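Local atomic coordinates of ScaE cell-surface anchored scaffoldin protein (Ruminococcus flavefaciens, PDB entry 2ZF9), a protein that probably attaches cellulosomal components to the bacterial cell surface, its type III cohesin module serving to bind dockerin modules. Residues Asn48-Glu54 with Trp127-Val133. Numbering follows the deposited sequence.
Sequences NAKVTME and WSFVLQV
Val51 and Leu131 form a hydrogen-bonded pair between strands 50-58 and 124-132, antiparallel neighbours in the cohesin beta-sandwich. Both their amides are satisfied across the pair: Val51 N donates to Leu131 O at 2.8 Å, and Leu131 N returns a bond to Val51 O. Met53 and Phe129 repeat the pattern. Met53 N to Phe129 O is nearly straight, 2.7 Å with 177° at the hydrogen. Phe129 N donates to Met53 O in the carbonyl plane. The ladder continues past the end of the strand, where Val133 N reaches Ala49 O. Ser128, Val130 and Gln132 turn their backbone bonds to Thr89, Ile80 and Lys78, while Glu54 pairs with Thr37.

The next acceptor, Asn48 O, takes a side-chain donor instead. Gln132 is extended, with CG anti to its backbone N (chi1 -178°), and this carries NE2 to Asn48 O at 3.0 Å. The oxygen lies in the plane of the Gln132 amide. Lys50 runs across the same amide, its CE touching NE2. Water 1 donates to both Asn48 OD1 and Val133 O.

Lys50, Thr52, Glu54, Ser128, Val130 and Gln132 share the more exposed face. There Thr52 CG2 meets Ser128 OG, and water 2 donates to Glu54 OE2 but contacts that hydroxyl only weakly. Val51, Met53, Phe129 and Leu131 point to the buried face, against Val145 and Ile185 of strands 142-149 and 180-187. Phe110 meets the Phe129 ring edge-to-face. The end of Met53, a selenomethionine here, bends away, but its CB sits over one ring face, toward the rim, in a CH-pi contact 3.8 Å from the Phe129 centroid.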
loop_
_atom_site.group_PDB
_atom_site.type_symbol
_atom_site.label_atom_id
_atom_site.label_comp_id
_atom_site.label_asym_id
_atom_site.label_seq_id
_atom_site.Cartn_x
_atom_site.Cartn_y
_atom_site.Cartn_z
ATOM N N ASN A 48 -3.160 22.702 -1.587
ATOM C CA ASN A 48 -2.257 22.542 -0.414
ATOM C C ASN A 48 -2.747 21.647 0.716
ATOM O O ASN A 48 -2.127 21.622 1.777
ATOM C CB ASN A 48 -1.831 23.895 0.184
ATOM C CG ASN A 48 -1.259 24.813 -0.837
ATOM O OD1 ASN A 48 -0.289 24.487 -1.513
ATOM N ND2 ASN A 48 -1.860 25.989 -0.962
ATOM N N ALA A 49 -3.847 20.924 0.507
ATOM C CA ALA A 49 -4.373 20.034 1.527
ATOM C C ALA A 49 -3.357 18.949 1.900
ATOM O O ALA A 49 -2.693 18.379 1.038
ATOM C CB ALA A 49 -5.666 19.418 1.082
ATOM N N LYS A 50 -3.205 18.714 3.196
ATOM C CA LYS A 50 -2.350 17.645 3.690
ATOM C C LYS A 50 -3.291 16.506 4.052
ATOM O O LYS A 50 -4.114 16.611 4.976
ATOM C CB LYS A 50 -1.545 18.099 4.887
ATOM C CG LYS A 50 -0.421 19.029 4.503
ATOM C CD LYS A 50 0.360 19.477 5.722
ATOM C CE LYS A 50 1.602 20.263 5.269
ATOM N NZ LYS A 50 2.373 20.809 6.437
ATOM N N VAL A 51 -3.221 15.443 3.260
ATOM C CA VAL A 51 -4.233 14.408 3.318
ATOM C C VAL A 51 -3.647 13.153 3.983
ATOM O O VAL A 51 -2.635 12.607 3.521
ATOM C CB VAL A 51 -4.784 14.073 1.882
ATOM C CG1 VAL A 51 -5.881 13.050 1.974
ATOM C CG2 VAL A 51 -5.314 15.329 1.177
ATOM N N THR A 52 -4.312 12.669 5.027
ATOM C CA THR A 52 -3.963 11.379 5.625
ATOM C C THR A 52 -4.440 10.224 4.751
ATOM O O THR A 52 -5.627 10.103 4.454
ATOM C CB THR A 52 -4.565 11.242 7.031
ATOM O OG1 THR A 52 -3.972 12.243 7.859
ATOM C CG2 THR A 52 -4.242 9.834 7.632
HETATM N N MSE A 53 -3.493 9.391 4.324
HETATM C CA MSE A 53 -3.782 8.226 3.486
HETATM C C MSE A 53 -3.455 6.951 4.252
HETATM O O MSE A 53 -2.565 6.957 5.109
HETATM C CB MSE A 53 -2.929 8.303 2.212
HETATM C CG MSE A 53 -3.166 9.596 1.362
HETATM SE SE MSE A 53 -5.002 9.568 0.608
HETATM C CE MSE A 53 -4.651 8.276 -0.872
ATOM N N GLU A 54 -4.180 5.870 3.953
ATOM C CA GLU A 54 -3.992 4.566 4.613
ATOM C C GLU A 54 -3.828 3.427 3.623
ATOM O O GLU A 54 -4.593 3.312 2.660
ATOM C CB GLU A 54 -5.188 4.242 5.526
ATOM C CG GLU A 54 -5.316 5.222 6.702
ATOM C CD GLU A 54 -6.630 5.109 7.444
ATOM O OE1 GLU A 54 -7.676 4.716 6.854
ATOM O OE2 GLU A 54 -6.594 5.408 8.652
ATOM N N TRP A 127 -0.410 0.923 7.323
ATOM C CA TRP A 127 0.411 2.133 7.373
ATOM C C TRP A 127 -0.452 3.338 7.117
ATOM O O TRP A 127 -1.390 3.284 6.306
ATOM C CB TRP A 127 1.522 2.100 6.328
ATOM C CG TRP A 127 2.526 1.093 6.592
ATOM C CD1 TRP A 127 2.630 -0.159 6.003
ATOM C CD2 TRP A 127 3.633 1.214 7.490
ATOM N NE1 TRP A 127 3.709 -0.821 6.528
ATOM C CE2 TRP A 127 4.347 -0.001 7.433
ATOM C CE3 TRP A 127 4.086 2.236 8.350
ATOM C CZ2 TRP A 127 5.513 -0.232 8.194
ATOM C CZ3 TRP A 127 5.238 2.006 9.106
ATOM C CH2 TRP A 127 5.943 0.784 9.014
ATOM N N SER A 128 -0.158 4.414 7.842
ATOM C CA SER A 128 -0.779 5.680 7.586
ATOM C C SER A 128 0.321 6.691 7.178
ATOM O O SER A 128 1.439 6.631 7.673
ATOM C CB SER A 128 -1.510 6.092 8.884
ATOM O OG SER A 128 -1.868 7.426 8.828
ATOM N N PHE A 129 0.003 7.634 6.303
ATOM C CA PHE A 129 0.998 8.588 5.791
ATOM C C PHE A 129 0.266 9.804 5.224
ATOM O O PHE A 129 -0.951 9.765 5.019
ATOM C CB PHE A 129 1.926 7.945 4.711
ATOM C CG PHE A 129 1.173 7.295 3.544
ATOM C CD1 PHE A 129 0.552 6.055 3.705
ATOM C CD2 PHE A 129 1.080 7.948 2.295
ATOM C CE1 PHE A 129 -0.115 5.443 2.630
ATOM C CE2 PHE A 129 0.409 7.341 1.216
ATOM C CZ PHE A 129 -0.198 6.093 1.398
ATOM N N VAL A 130 1.000 10.886 5.004
ATOM C CA VAL A 130 0.371 12.153 4.611
ATOM C C VAL A 130 0.938 12.604 3.263
ATOM O O VAL A 130 2.163 12.708 3.118
ATOM C CB VAL A 130 0.634 13.271 5.685
ATOM C CG1 VAL A 130 0.110 14.643 5.241
ATOM C CG2 VAL A 130 -0.018 12.886 7.026
ATOM N N LEU A 131 0.041 12.912 2.313
ATOM C CA LEU A 131 0.421 13.450 1.022
ATOM C C LEU A 131 -0.192 14.824 0.897
ATOM O O LEU A 131 -1.348 15.031 1.263
ATOM C CB LEU A 131 -0.069 12.547 -0.138
ATOM C CG LEU A 131 0.618 11.179 -0.212
ATOM C CD1 LEU A 131 0.010 10.320 -1.311
ATOM C CD2 LEU A 131 2.114 11.353 -0.446
ATOM N N GLN A 132 0.591 15.764 0.390
ATOM C CA GLN A 132 0.077 17.105 0.193
ATOM C C GLN A 132 -0.253 17.400 -1.292
ATOM O O GLN A 132 0.535 17.146 -2.200
ATOM C CB GLN A 132 1.024 18.149 0.804
ATOM C CG GLN A 132 0.496 19.607 0.666
ATOM C CD GLN A 132 1.422 20.624 1.317
ATOM O OE1 GLN A 132 2.641 20.488 1.253
ATOM N NE2 GLN A 132 0.839 21.659 1.947
ATOM N N VAL A 133 -1.450 17.906 -1.500
ATOM C CA VAL A 133 -1.998 18.237 -2.822
ATOM C C VAL A 133 -1.392 19.568 -3.291
ATOM O O VAL A 133 -1.135 20.449 -2.472
ATOM C CB VAL A 133 -3.525 18.338 -2.675
ATOM C CG1 VAL A 133 -4.200 18.817 -3.953
ATOM C CG2 VAL A 133 -4.093 16.983 -2.235
HETATM O O HOH W 1 1.199 21.977 -1.947
HETATM O O HOH W 2 -4.706 6.519 10.062
#